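Local coordinates for flagellar basal body protein (PDB 5NPY) that probably builds the flagellar hook, the curved joint that carries torque from the rotary motor to the filament, at residues A[195-200]-A[355-360]; A[207-212]-A[305-310]; A[376-381]-A[399-404]; A[417-422]-A[431-436]. One frame throughout, in Å; residues are numbered along the deposited sequence.

How the contacts relate
Strand 346-364 of contact 1, both strands of contact 3 (370-381 and 396-406) and strand 411-423 of contact 4 are successive neighbours in one antiparallel sheet, which contact 1 joins to a second sheet through strand 192-198. Contact 3 lies in the middle, its centre about 9 Å from the centres of contacts 1 and 4; it is tied to contact 1 by Y357 O and Y377 N (2.7 Å) and to contact 4 by V400 N and E419 O (2.8 Å). Contact 2 sits further off, its centre about 15 Å from that of contact 3, yet F211 CD1 reaches Y378 CD1 at 3.6 Å. The bound tris-hydroxymethyl-methyl-ammonium is held at contact 3, with I420 of contact 4 about 4 Å away.

Contact 1 of 4, residues A[195-200]-A[355-360]; sequences ISVNLN and PYYSTE
V197 CG2 is the methyl that meets two residues of the facing strand, lying 3.8 Å from T359 CG2 and 3.9 Å from Y357 CE2. It reaches the tyrosine at the ring edge, near the ring plane. L199 CD2 comes to the same ring obliquely, 3.8 Å from Y357 CD2. Because CG of Y357 is anti to its own backbone N (chi1 -164°), the ring swings toward strand 192-198, so that its CD2-CE2 side meets V197 and L199. At the other end of the patch I195 CD1 touches T359 OG1 at 3.8 Å, a hydroxyl whose polar need is met by Y377 OH. No direct hydrogen bond joins the two segments, and their strand axes stay 9.4 Å apart at an angle of 153°. That spacing, with side chains filling it, is the face-to-face packing of two sheets as in a beta sandwich: strand 192-198 belongs to one sheet and strand 346-364 to the other. Polar bridging comes from a water that donates to N200 O at 3.1 Å and to Y356 O at 2.6 Å. Further out, Y377 packs on I195 and L199 from strand 370-381, while N198 turns its amide to L459, S457 and D463.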
loop_
_atom_site.group_PDB
_atom_site.type_symbol
_atom_site.label_atom_id
_atom_site.label_comp_id
_atom_site.label_asym_id
_atom_site.label_seq_id
_atom_site.Cartn_x
_atom_site.Cartn_y
_atom_site.Cartn_z
ATOM N N ILE A 195 0.250 3.106 0.160
ATOM C CA ILE A 195 1.173 2.447 -0.764
ATOM C C ILE A 195 2.602 2.866 -0.442
ATOM O O ILE A 195 2.873 3.987 0.008
ATOM C CB ILE A 195 0.869 2.722 -2.256
ATOM C CG1 ILE A 195 0.998 4.212 -2.576
ATOM C CG2 ILE A 195 -0.491 2.133 -2.641
ATOM C CD1 ILE A 195 0.939 4.547 -4.058
ATOM N N SER A 196 3.513 1.932 -0.641
ATOM C CA SER A 196 4.938 2.215 -0.665
ATOM C C SER A 196 5.373 2.096 -2.117
ATOM O O SER A 196 5.159 1.056 -2.745
ATOM C CB SER A 196 5.724 1.268 0.246
ATOM O OG SER A 196 5.235 -0.071 0.241
ATOM N N VAL A 197 5.933 3.179 -2.649
ATOM C CA VAL A 197 6.399 3.271 -4.026
ATOM C C VAL A 197 7.761 3.948 -4.017
ATOM O O VAL A 197 8.003 4.895 -3.255
ATOM C CB VAL A 197 5.400 4.056 -4.916
ATOM C CG1 VAL A 197 5.140 5.479 -4.372
ATOM C CG2 VAL A 197 5.879 4.138 -6.313
ATOM N N ASN A 198 8.656 3.466 -4.853
ATOM C CA ASN A 198 9.904 4.162 -5.082
ATOM C C ASN A 198 9.756 4.911 -6.389
ATOM O O ASN A 198 9.218 4.367 -7.356
ATOM C CB ASN A 198 11.080 3.190 -5.117
ATOM C CG ASN A 198 12.382 3.907 -5.301
ATOM O OD1 ASN A 198 12.913 4.461 -4.334
ATOM N ND2 ASN A 198 12.936 3.866 -6.507
ATOM N N LEU A 199 10.200 6.163 -6.412
ATOM C CA LEU A 199 10.082 6.997 -7.605
ATOM C C LEU A 199 11.483 7.350 -8.076
ATOM O O LEU A 199 12.186 8.120 -7.420
ATOM C CB LEU A 199 9.259 8.254 -7.327
ATOM C CG LEU A 199 7.770 8.102 -6.909
ATOM C CD1 LEU A 199 7.171 9.444 -6.571
ATOM C CD2 LEU A 199 6.917 7.441 -7.959
ATOM N N ASN A 200 11.884 6.786 -9.194
ATOM C CA ASN A 200 13.226 7.025 -9.710
ATOM C C ASN A 200 13.161 8.068 -10.809
ATOM O O ASN A 200 12.369 7.922 -11.757
ATOM C CB ASN A 200 13.836 5.727 -10.244
ATOM C CG ASN A 200 15.341 5.858 -10.570
ATOM O OD1 ASN A 200 15.749 6.727 -11.326
ATOM N ND2 ASN A 200 16.155 4.979 -9.995
ATOM N N PRO A 355 9.874 13.587 -16.177
ATOM C CA PRO A 355 9.935 12.270 -15.515
ATOM C C PRO A 355 8.576 11.876 -14.934
ATOM O O PRO A 355 7.830 12.710 -14.414
ATOM C CB PRO A 355 11.005 12.460 -14.426
ATOM C CG PRO A 355 11.867 13.632 -14.931
ATOM C CD PRO A 355 10.873 14.542 -15.662
ATOM N N TYR A 356 8.261 10.586 -15.037
ATOM C CA TYR A 356 6.890 10.100 -14.957
ATOM C C TYR A 356 6.866 8.776 -14.213
ATOM O O TYR A 356 7.865 8.056 -14.165
ATOM C CB TYR A 356 6.280 9.937 -16.364
ATOM C CG TYR A 356 4.862 9.391 -16.375
ATOM C CD1 TYR A 356 4.597 8.060 -16.673
ATOM C CD2 TYR A 356 3.782 10.223 -16.083
ATOM C CE1 TYR A 356 3.281 7.573 -16.693
ATOM C CE2 TYR A 356 2.494 9.752 -16.084
ATOM C CZ TYR A 356 2.238 8.443 -16.389
ATOM O OH TYR A 356 0.924 8.025 -16.400
ATOM N N TYR A 357 5.713 8.465 -13.612
ATOM C CA TYR A 357 5.432 7.108 -13.147
ATOM C C TYR A 357 3.929 6.977 -12.930
ATOM O O TYR A 357 3.192 7.964 -12.946
ATOM C CB TYR A 357 6.218 6.755 -11.874
ATOM C CG TYR A 357 6.253 5.252 -11.599
ATOM C CD1 TYR A 357 6.642 4.364 -12.597
ATOM C CD2 TYR A 357 5.872 4.730 -10.368
ATOM C CE1 TYR A 357 6.674 2.985 -12.374
ATOM C CE2 TYR A 357 5.892 3.356 -10.118
ATOM C CZ TYR A 357 6.304 2.487 -11.143
ATOM O OH TYR A 357 6.345 1.132 -10.962
ATOM N N SER A 358 3.478 5.735 -12.749
ATOM C CA SER A 358 2.070 5.445 -12.499
ATOM C C SER A 358 1.961 4.176 -11.666
ATOM O O SER A 358 2.762 3.251 -11.822
ATOM C CB SER A 358 1.271 5.289 -13.797
ATOM O OG SER A 358 1.814 4.247 -14.565
ATOM N N THR A 359 1.006 4.162 -10.742
ATOM C CA THR A 359 0.757 3.010 -9.884
ATOM C C THR A 359 -0.734 2.727 -9.915
ATOM O O THR A 359 -1.523 3.535 -10.405
ATOM C CB THR A 359 1.219 3.250 -8.441
ATOM O OG1 THR A 359 0.390 4.259 -7.834
ATOM C CG2 THR A 359 2.713 3.680 -8.428
ATOM N N GLU A 360 -1.117 1.571 -9.387
ATOM C CA GLU A 360 -2.502 1.121 -9.469
ATOM C C GLU A 360 -2.716 0.057 -8.405
ATOM O O GLU A 360 -1.896 -0.852 -8.271
ATOM C CB GLU A 360 -2.806 0.590 -10.877
ATOM C CG GLU A 360 -4.234 0.132 -11.127
ATOM C CD GLU A 360 -4.393 -0.569 -12.490
ATOM O OE1 GLU A 360 -4.552 0.132 -13.517
ATOM O OE2 GLU A 360 -4.349 -1.823 -12.530
HETATM O O HOH W 1 9.972 6.770 -13.363
#

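Contact 2 of 4, residues A[207-212]-A[305-310]; sequences GVQDFF and SPPLLL
The short helical turn that follows strand 204-207 packs against the chain where it enters strand 308-313, and Q209 and L308 form the centre of the contact. L308 CD1 lies 3.7 Å from Q209 CA and 3.9 Å from F212 CB, near the plane of the F212 ring at its edge. V208 CG1 comes across L308 at about a right angle, 4.0 Å from L308 CB. The Q209 side chain bends sharply at chi2 (-96°), which folds it along the S305-P307 backbone: Q209 CG is 3.2 Å from S305 OG, and Q209 CB is 3.3 Å from P306 O. No direct hydrogen bond crosses, but both ends of the Q209 amide are held by water. One water donates to Q209 OE1 at 2.9 Å and accepts from L308 N; another accepts from Q209 NE2 and donates to S305 O at 2.6 Å. These two bridges should fix the rotation of the amide. V208 O accepts from F211 N and F212 N, an i to i+3 and an i to i+4 bond on one carbonyl. I352 of strand 346-364 has backbone bonds with both V208 and L308; the contact is a helical turn packed on the start of a strand, both attached to the same long strand of an antiparallel sheet.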
loop_
_atom_site.group_PDB
_atom_site.type_symbol
_atom_site.label_atom_id
_atom_site.label_comp_id
_atom_site.label_asym_id
_atom_site.label_seq_id
_atom_site.Cartn_x
_atom_site.Cartn_y
_atom_site.Cartn_z
ATOM N N GLY A 207 5.736 13.032 -22.583
ATOM C CA GLY A 207 5.671 14.365 -23.124
ATOM C C GLY A 207 5.158 15.293 -22.044
ATOM O O GLY A 207 4.260 14.940 -21.268
ATOM N N VAL A 208 5.749 16.482 -21.970
ATOM C CA VAL A 208 5.400 17.391 -20.902
ATOM C C VAL A 208 3.967 17.905 -21.051
ATOM O O VAL A 208 3.387 18.383 -20.070
ATOM C CB VAL A 208 6.467 18.503 -20.863
ATOM C CG1 VAL A 208 6.156 19.614 -21.880
ATOM C CG2 VAL A 208 6.639 19.012 -19.443
ATOM N N GLN A 209 3.361 17.772 -22.243
ATOM C CA GLN A 209 1.959 18.156 -22.428
ATOM C C GLN A 209 1.037 17.407 -21.483
ATOM O O GLN A 209 -0.056 17.902 -21.184
ATOM C CB GLN A 209 1.503 17.918 -23.878
ATOM C CG GLN A 209 1.441 16.437 -24.288
ATOM C CD GLN A 209 2.701 15.963 -25.006
ATOM O OE1 GLN A 209 3.803 16.488 -24.805
ATOM N NE2 GLN A 209 2.534 14.978 -25.861
ATOM N N ASP A 210 1.469 16.233 -21.001
ATOM C CA ASP A 210 0.697 15.458 -20.031
ATOM C C ASP A 210 0.482 16.209 -18.724
ATOM O O ASP A 210 -0.496 15.939 -18.014
ATOM C CB ASP A 210 1.402 14.137 -19.733
ATOM C CG ASP A 210 1.074 13.050 -20.740
ATOM O OD1 ASP A 210 0.682 11.946 -20.287
ATOM O OD2 ASP A 210 1.217 13.288 -21.964
ATOM N N PHE A 211 1.400 17.117 -18.374
ATOM C CA PHE A 211 1.365 17.882 -17.133
ATOM C C PHE A 211 1.101 19.365 -17.348
ATOM O O PHE A 211 0.390 19.971 -16.545
ATOM C CB PHE A 211 2.688 17.718 -16.386
ATOM C CG PHE A 211 2.690 18.322 -15.003
ATOM C CD1 PHE A 211 1.728 17.968 -14.070
ATOM C CD2 PHE A 211 3.672 19.220 -14.629
ATOM C CE1 PHE A 211 1.740 18.513 -12.792
ATOM C CE2 PHE A 211 3.684 19.766 -13.359
ATOM C CZ PHE A 211 2.725 19.405 -12.433
ATOM N N PHE A 212 1.650 19.955 -18.429
ATOM C CA PHE A 212 1.556 21.389 -18.692
ATOM C C PHE A 212 0.227 21.809 -19.328
ATOM O O PHE A 212 -0.104 22.996 -19.281
ATOM C CB PHE A 212 2.708 21.860 -19.608
ATOM C CG PHE A 212 4.052 21.991 -18.911
ATOM C CD1 PHE A 212 4.163 21.857 -17.538
ATOM C CD2 PHE A 212 5.208 22.237 -19.642
ATOM C CE1 PHE A 212 5.414 21.964 -16.900
ATOM C CE2 PHE A 212 6.450 22.352 -19.017
ATOM C CZ PHE A 212 6.551 22.212 -17.639
ATOM N N SER A 305 -3.569 18.228 -27.670
ATOM C CA SER A 305 -2.422 17.943 -26.811
ATOM C C SER A 305 -1.223 17.457 -27.624
ATOM O O SER A 305 -0.882 16.267 -27.582
ATOM C CB SER A 305 -2.789 16.916 -25.744
ATOM O OG SER A 305 -1.674 16.656 -24.905
ATOM N N PRO A 306 -0.536 18.345 -28.338
ATOM C CA PRO A 306 0.654 17.930 -29.104
ATOM C C PRO A 306 1.907 17.991 -28.249
ATOM O O PRO A 306 1.877 18.501 -27.119
ATOM C CB PRO A 306 0.712 18.965 -30.235
ATOM C CG PRO A 306 0.210 20.235 -29.552
ATOM C CD PRO A 306 -0.826 19.782 -28.520
ATOM N N PRO A 307 3.032 17.484 -28.751
ATOM C CA PRO A 307 4.310 17.733 -28.073
ATOM C C PRO A 307 4.560 19.227 -27.969
ATOM O O PRO A 307 4.222 19.994 -28.867
ATOM C CB PRO A 307 5.340 17.050 -28.980
ATOM C CG PRO A 307 4.556 15.989 -29.726
ATOM C CD PRO A 307 3.156 16.539 -29.877
ATOM N N LEU A 308 5.134 19.640 -26.849
ATOM C CA LEU A 308 5.346 21.048 -26.572
ATOM C C LEU A 308 6.818 21.401 -26.743
ATOM O O LEU A 308 7.701 20.559 -26.559
ATOM C CB LEU A 308 4.862 21.409 -25.155
ATOM C CG LEU A 308 3.388 21.092 -24.875
ATOM C CD1 LEU A 308 3.018 21.569 -23.508
ATOM C CD2 LEU A 308 2.453 21.707 -25.928
ATOM N N LEU A 309 7.068 22.657 -27.106
ATOM C CA LEU A 309 8.417 23.160 -27.300
ATOM C C LEU A 309 8.611 24.421 -26.484
ATOM O O LEU A 309 7.647 25.101 -26.116
ATOM C CB LEU A 309 8.717 23.498 -28.774
ATOM C CG LEU A 309 8.200 22.544 -29.843
ATOM C CD1 LEU A 309 8.349 23.196 -31.199
ATOM C CD2 LEU A 309 8.993 21.257 -29.784
ATOM N N LEU A 310 9.882 24.726 -26.227
ATOM C CA LEU A 310 10.320 26.038 -25.776
ATOM C C LEU A 310 10.703 26.887 -26.984
ATOM O O LEU A 310 11.138 26.375 -28.022
ATOM C CB LEU A 310 11.508 25.921 -24.817
ATOM C CG LEU A 310 11.267 25.120 -23.538
ATOM C CD1 LEU A 310 12.555 25.061 -22.720
ATOM C CD2 LEU A 310 10.131 25.707 -22.703
HETATM O O HOH W 2 6.457 17.415 -25.274
HETATM O O HOH W 3 0.444 13.983 -27.378
#

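Contact 3 of 4, residues A[376-381]-A[399-404]; sequences EYYMTN and EVKSYI. With 144 (tris-hydroxymethyl-methyl-ammonium), chain B.
E376 carries CG beside its backbone N (chi1 -47°) and extends beyond it, while Y403 places its ring between backbone N and carbonyl carbon (chi1 49°); together these torsions bring the two side chains together. Y403 OH donates to E376 OE1 over 2.9 Å, arriving 50° out of the carboxylate plane, although OE1 itself lies at the edge of the tyrosine ring, in its plane. OE2 of the same carboxylate is taken by Y356 OH. K401 NZ stays 4.7 Å from E376 OE1, near enough perhaps to ease the negative charge but short of a salt bridge; that amine donates to a water instead. Beneath these groups runs a regular antiparallel beta ladder: E376-K401 and Y378-E399 are hydrogen-bonded pairs, the shortest backbone bond being E399 N to Y378 O at 2.8 Å, and Y377-V400 between them is a non-hydrogen-bonded pair. On the opposite face V400 CG1 makes a CH-pi contact over the Y377 ring, 4.2 Å from its centroid. The ladder is then interrupted by a classic beta bulge, in which T380 and N381 both face T397. T380 OG1 also bonds T397 OG1 and donates to O3 of the bound tris-hydroxymethyl-methyl-ammonium at 2.9 Å; that O3 in turn donates to E399 OE2 at 2.7 Å. T380 CG2 meets E399 CG at 3.5 Å, crossing it at about a right angle.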
loop_
_atom_site.group_PDB
_atom_site.type_symbol
_atom_site.label_atom_id
_atom_site.label_comp_id
_atom_site.label_asym_id
_atom_site.label_seq_id
_atom_site.Cartn_x
_atom_site.Cartn_y
_atom_site.Cartn_z
ATOM N N GLU A 376 -0.828 8.878 -11.181
ATOM C CA GLU A 376 0.198 9.269 -12.128
ATOM C C GLU A 376 1.067 10.361 -11.509
ATOM O O GLU A 376 0.555 11.287 -10.875
ATOM C CB GLU A 376 -0.437 9.763 -13.400
ATOM C CG GLU A 376 -1.545 8.871 -13.936
ATOM C CD GLU A 376 -1.987 9.370 -15.292
ATOM O OE1 GLU A 376 -3.105 9.899 -15.413
ATOM O OE2 GLU A 376 -1.161 9.314 -16.226
ATOM N N TYR A 377 2.377 10.260 -11.722
ATOM C CA TYR A 377 3.385 11.067 -11.035
ATOM C C TYR A 377 4.180 11.863 -12.061
ATOM O O TYR A 377 4.650 11.307 -13.069
ATOM C CB TYR A 377 4.340 10.169 -10.214
ATOM C CG TYR A 377 3.664 9.168 -9.263
ATOM C CD1 TYR A 377 3.765 9.312 -7.874
ATOM C CD2 TYR A 377 2.939 8.067 -9.758
ATOM C CE1 TYR A 377 3.146 8.401 -6.993
ATOM C CE2 TYR A 377 2.345 7.155 -8.895
ATOM C CZ TYR A 377 2.439 7.331 -7.504
ATOM O OH TYR A 377 1.832 6.437 -6.628
ATOM N N TYR A 378 4.342 13.157 -11.804
ATOM C CA TYR A 378 5.111 14.043 -12.665
ATOM C C TYR A 378 6.131 14.751 -11.794
ATOM O O TYR A 378 5.755 15.364 -10.791
ATOM C CB TYR A 378 4.209 15.059 -13.366
ATOM C CG TYR A 378 2.997 14.459 -14.062
ATOM C CD1 TYR A 378 1.759 14.394 -13.430
ATOM C CD2 TYR A 378 3.088 13.976 -15.347
ATOM C CE1 TYR A 378 0.642 13.841 -14.068
ATOM C CE2 TYR A 378 1.997 13.416 -15.983
ATOM C CZ TYR A 378 0.781 13.352 -15.339
ATOM O OH TYR A 378 -0.294 12.798 -15.980
ATOM N N MET A 379 7.416 14.676 -12.167
ATOM C CA MET A 379 8.483 15.280 -11.360
ATOM C C MET A 379 8.619 16.761 -11.649
ATOM O O MET A 379 8.689 17.175 -12.806
ATOM C CB MET A 379 9.828 14.613 -11.600
ATOM C CG MET A 379 10.876 15.009 -10.561
ATOM S SD MET A 379 12.341 13.935 -10.753
ATOM C CE MET A 379 13.429 15.005 -11.660
ATOM N N THR A 380 8.701 17.556 -10.592
ATOM C CA THR A 380 8.645 19.001 -10.734
ATOM C C THR A 380 9.883 19.704 -10.223
ATOM O O THR A 380 10.137 20.842 -10.633
ATOM C CB THR A 380 7.423 19.569 -9.983
ATOM O OG1 THR A 380 7.508 19.189 -8.591
ATOM C CG2 THR A 380 6.122 19.027 -10.572
ATOM N N ASN A 381 10.635 19.079 -9.332
ATOM C CA ASN A 381 11.785 19.697 -8.705
ATOM C C ASN A 381 12.811 18.623 -8.394
ATOM O O ASN A 381 12.460 17.560 -7.877
ATOM C CB ASN A 381 11.418 20.429 -7.406
ATOM C CG ASN A 381 12.513 21.354 -6.953
ATOM O OD1 ASN A 381 12.759 22.382 -7.575
ATOM N ND2 ASN A 381 13.206 20.976 -5.891
ATOM N N GLU A 399 4.431 15.935 -8.409
ATOM C CA GLU A 399 2.997 16.189 -8.267
ATOM C C GLU A 399 2.215 14.975 -8.745
ATOM O O GLU A 399 2.393 14.524 -9.892
ATOM C CB GLU A 399 2.542 17.430 -9.042
ATOM C CG GLU A 399 3.249 18.680 -8.593
ATOM C CD GLU A 399 2.510 19.941 -8.956
ATOM O OE1 GLU A 399 1.273 19.884 -9.107
ATOM O OE2 GLU A 399 3.172 20.985 -9.077
ATOM N N VAL A 400 1.311 14.491 -7.884
ATOM C CA VAL A 400 0.599 13.228 -8.082
ATOM C C VAL A 400 -0.892 13.484 -8.338
ATOM O O VAL A 400 -1.573 14.141 -7.540
ATOM C CB VAL A 400 0.789 12.304 -6.868
ATOM C CG1 VAL A 400 0.110 10.969 -7.117
ATOM C CG2 VAL A 400 2.327 12.186 -6.447
ATOM N N LYS A 401 -1.407 12.893 -9.411
ATOM C CA LYS A 401 -2.799 13.000 -9.846
ATOM C C LYS A 401 -3.461 11.648 -9.602
ATOM O O LYS A 401 -3.117 10.670 -10.270
ATOM C CB LYS A 401 -2.817 13.387 -11.329
ATOM C CG LYS A 401 -4.075 13.087 -12.131
ATOM C CD LYS A 401 -3.810 13.297 -13.634
ATOM C CE LYS A 401 -5.081 13.739 -14.354
ATOM N NZ LYS A 401 -4.797 14.310 -15.694
ATOM N N SER A 402 -4.395 11.575 -8.642
ATOM C CA SER A 402 -4.999 10.304 -8.252
ATOM C C SER A 402 -6.515 10.287 -8.476
ATOM O O SER A 402 -7.207 11.287 -8.240
ATOM C CB SER A 402 -4.706 9.971 -6.787
ATOM O OG SER A 402 -3.319 10.008 -6.487
ATOM N N TYR A 403 -7.030 9.121 -8.881
ATOM C CA TYR A 403 -8.443 8.929 -9.203
ATOM C C TYR A 403 -8.725 7.432 -9.221
ATOM O O TYR A 403 -7.806 6.605 -9.148
ATOM C CB TYR A 403 -8.807 9.573 -10.546
ATOM C CG TYR A 403 -7.833 9.188 -11.646
ATOM C CD1 TYR A 403 -8.068 8.071 -12.448
ATOM C CD2 TYR A 403 -6.661 9.916 -11.861
ATOM C CE1 TYR A 403 -7.168 7.697 -13.444
ATOM C CE2 TYR A 403 -5.744 9.528 -12.856
ATOM C CZ TYR A 403 -6.021 8.412 -13.641
ATOM O OH TYR A 403 -5.161 8.009 -14.624
ATOM N N ILE A 404 -10.013 7.094 -9.335
ATOM C CA ILE A 404 -10.503 5.718 -9.299
ATOM C C ILE A 404 -11.192 5.404 -10.621
ATOM O O ILE A 404 -12.098 6.130 -11.044
ATOM C CB ILE A 404 -11.474 5.502 -8.127
ATOM C CG1 ILE A 404 -10.761 5.734 -6.801
ATOM C CG2 ILE A 404 -12.068 4.104 -8.188
ATOM C CD1 ILE A 404 -11.686 5.631 -5.611
HETATM C C1 144 B . 6.365 23.820 -5.668
HETATM N N 144 B . 6.429 22.862 -6.773
HETATM C C2 144 B . 6.582 23.580 -8.038
HETATM O O2 144 B . 5.380 24.113 -8.538
HETATM C C3 144 B . 5.208 22.066 -6.819
HETATM O O3 144 B . 5.416 20.882 -7.556
HETATM C C4 144 B . 7.558 21.922 -6.669
HETATM O O4 144 B . 8.474 22.073 -5.607
HETATM O O HOH W 4 -2.383 15.572 -16.084
#

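Contact 4 of 4, residues A[417-422]-A[431-436]; sequences TWEIVG and KSAPMT
The backbones of G422 and K431 form one antiparallel hydrogen-bonded pair and then part, the CA atoms of E419 and M435 being 7.5 Å away from each other. In that pair G422 N donates to K431 O over 2.9 Å with an angle at the hydrogen of 161°. Next to it V421 CG2 rests on S432 CB at 3.8 Å. In the widening gap, E419 sends CG out anti to its backbone N (chi1 -170°) and then kinks at chi2 (62°), so that its carboxylate lies between the chains rather than running on past them. E419 OE1 stands 3.9 Å from M435 CB. Strands 411-423 and 430-431 make a beta hairpin, after which the chain leaves this sheet and by 435-439 has joined the one that contains strand 442-447. Water takes the place of direct bonds where the chains diverge. One molecule donates to E419 OE2 and I420 O and accepts from A433 N at 2.7 Å; a second donates to E419 OE1 and to P434 O at 3.0 Å. At the far end M435 SD meets T417 CG2 at 4.2 Å, the two side chains passing in opposite directions. I420, on the other side of its strand, touches the bound tris-hydroxymethyl-methyl-ammonium.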
loop_
_atom_site.group_PDB
_atom_site.type_symbol
_atom_site.label_atom_id
_atom_site.label_comp_id
_atom_site.label_asym_id
_atom_site.label_seq_id
_atom_site.Cartn_x
_atom_site.Cartn_y
_atom_site.Cartn_z
ATOM N N THR A 417 -7.715 13.967 -7.972
ATOM C CA THR A 417 -7.259 14.690 -6.790
ATOM C C THR A 417 -5.737 14.853 -6.849
ATOM O O THR A 417 -4.999 13.857 -6.909
ATOM C CB THR A 417 -7.651 13.960 -5.504
ATOM O OG1 THR A 417 -9.058 13.668 -5.506
ATOM C CG2 THR A 417 -7.308 14.832 -4.283
ATOM N N TRP A 418 -5.273 16.099 -6.792
ATOM C CA TRP A 418 -3.856 16.418 -6.908
ATOM C C TRP A 418 -3.229 16.587 -5.533
ATOM O O TRP A 418 -3.818 17.181 -4.631
ATOM C CB TRP A 418 -3.625 17.683 -7.748
ATOM C CG TRP A 418 -3.872 17.464 -9.205
ATOM C CD1 TRP A 418 -5.064 17.546 -9.832
ATOM C CD2 TRP A 418 -2.917 17.082 -10.215
ATOM N NE1 TRP A 418 -4.930 17.265 -11.157
ATOM C CE2 TRP A 418 -3.623 16.970 -11.428
ATOM C CE3 TRP A 418 -1.539 16.849 -10.215
ATOM C CZ2 TRP A 418 -3.005 16.630 -12.638
ATOM C CZ3 TRP A 418 -0.921 16.504 -11.418
ATOM C CH2 TRP A 418 -1.654 16.402 -12.609
ATOM N N GLU A 419 -2.023 16.055 -5.385
ATOM C CA GLU A 419 -1.284 16.114 -4.140
ATOM C C GLU A 419 0.185 16.309 -4.490
ATOM O O GLU A 419 0.668 15.758 -5.488
ATOM C CB GLU A 419 -1.527 14.831 -3.337
ATOM C CG GLU A 419 -1.022 14.850 -1.930
ATOM C CD GLU A 419 -1.702 15.930 -1.112
ATOM O OE1 GLU A 419 -2.954 16.020 -1.159
ATOM O OE2 GLU A 419 -0.975 16.711 -0.458
ATOM N N ILE A 420 0.892 17.120 -3.709
ATOM C CA ILE A 420 2.310 17.368 -3.956
ATOM C C ILE A 420 3.121 16.567 -2.952
ATOM O O ILE A 420 2.832 16.578 -1.747
ATOM C CB ILE A 420 2.664 18.862 -3.889
ATOM C CG1 ILE A 420 1.867 19.652 -4.942
ATOM C CG2 ILE A 420 4.155 19.062 -4.131
ATOM C CD1 ILE A 420 2.064 21.140 -4.858
ATOM N N VAL A 421 4.133 15.869 -3.454
ATOM C CA VAL A 421 4.908 14.885 -2.709
ATOM C C VAL A 421 6.373 15.300 -2.716
ATOM O O VAL A 421 6.869 15.759 -3.748
ATOM C CB VAL A 421 4.705 13.506 -3.360
ATOM C CG1 VAL A 421 5.841 12.624 -3.138
ATOM C CG2 VAL A 421 3.419 12.896 -2.910
ATOM N N GLY A 422 7.052 15.182 -1.552
ATOM C CA GLY A 422 8.449 15.547 -1.429
ATOM C C GLY A 422 9.285 14.412 -0.843
ATOM O O GLY A 422 8.758 13.425 -0.335
ATOM N N LYS A 431 7.853 12.568 1.889
ATOM C CA LYS A 431 7.224 13.579 2.747
ATOM C C LYS A 431 5.901 13.984 2.107
ATOM O O LYS A 431 5.895 14.674 1.085
ATOM C CB LYS A 431 8.121 14.811 2.887
ATOM C CG LYS A 431 9.357 14.681 3.764
ATOM C CD LYS A 431 9.985 16.075 3.934
ATOM C CE LYS A 431 10.794 16.221 5.208
ATOM N NZ LYS A 431 9.951 16.492 6.400
ATOM N N SER A 432 4.781 13.575 2.691
ATOM C CA SER A 432 3.498 13.860 2.060
ATOM C C SER A 432 2.391 13.682 3.084
ATOM O O SER A 432 2.583 13.088 4.145
ATOM C CB SER A 432 3.242 12.959 0.845
ATOM O OG SER A 432 3.088 11.611 1.264
ATOM N N ALA A 433 1.217 14.190 2.734
ATOM C CA ALA A 433 0.055 14.175 3.602
ATOM C C ALA A 433 -1.046 13.339 2.972
ATOM O O ALA A 433 -1.272 13.429 1.759
ATOM C CB ALA A 433 -0.473 15.605 3.853
ATOM N N PRO A 434 -1.773 12.565 3.766
ATOM C CA PRO A 434 -2.851 11.738 3.207
ATOM C C PRO A 434 -3.944 12.593 2.574
ATOM O O PRO A 434 -4.111 13.777 2.880
ATOM C CB PRO A 434 -3.368 10.971 4.426
ATOM C CG PRO A 434 -3.079 11.899 5.584
ATOM C CD PRO A 434 -1.772 12.567 5.242
ATOM N N MET A 435 -4.680 11.984 1.651
ATOM C CA MET A 435 -5.692 12.714 0.904
ATOM C C MET A 435 -7.019 11.974 1.021
ATOM O O MET A 435 -7.082 10.823 1.477
ATOM C CB MET A 435 -5.266 12.918 -0.569
ATOM C CG MET A 435 -5.585 11.761 -1.535
ATOM S SD MET A 435 -4.604 11.856 -3.071
ATOM C CE MET A 435 -3.113 11.036 -2.463
ATOM N N THR A 436 -8.093 12.660 0.633
ATOM C CA THR A 436 -9.441 12.096 0.698
ATOM C C THR A 436 -10.022 12.007 -0.702
ATOM O O THR A 436 -10.203 13.027 -1.376
ATOM C CB THR A 436 -10.372 12.912 1.602
ATOM O OG1 THR A 436 -9.914 12.809 2.959
ATOM C CG2 THR A 436 -11.815 12.338 1.511
HETATM O O HOH W 5 1.141 16.071 0.753
HETATM O O HOH W 6 -4.088 16.228 1.205
#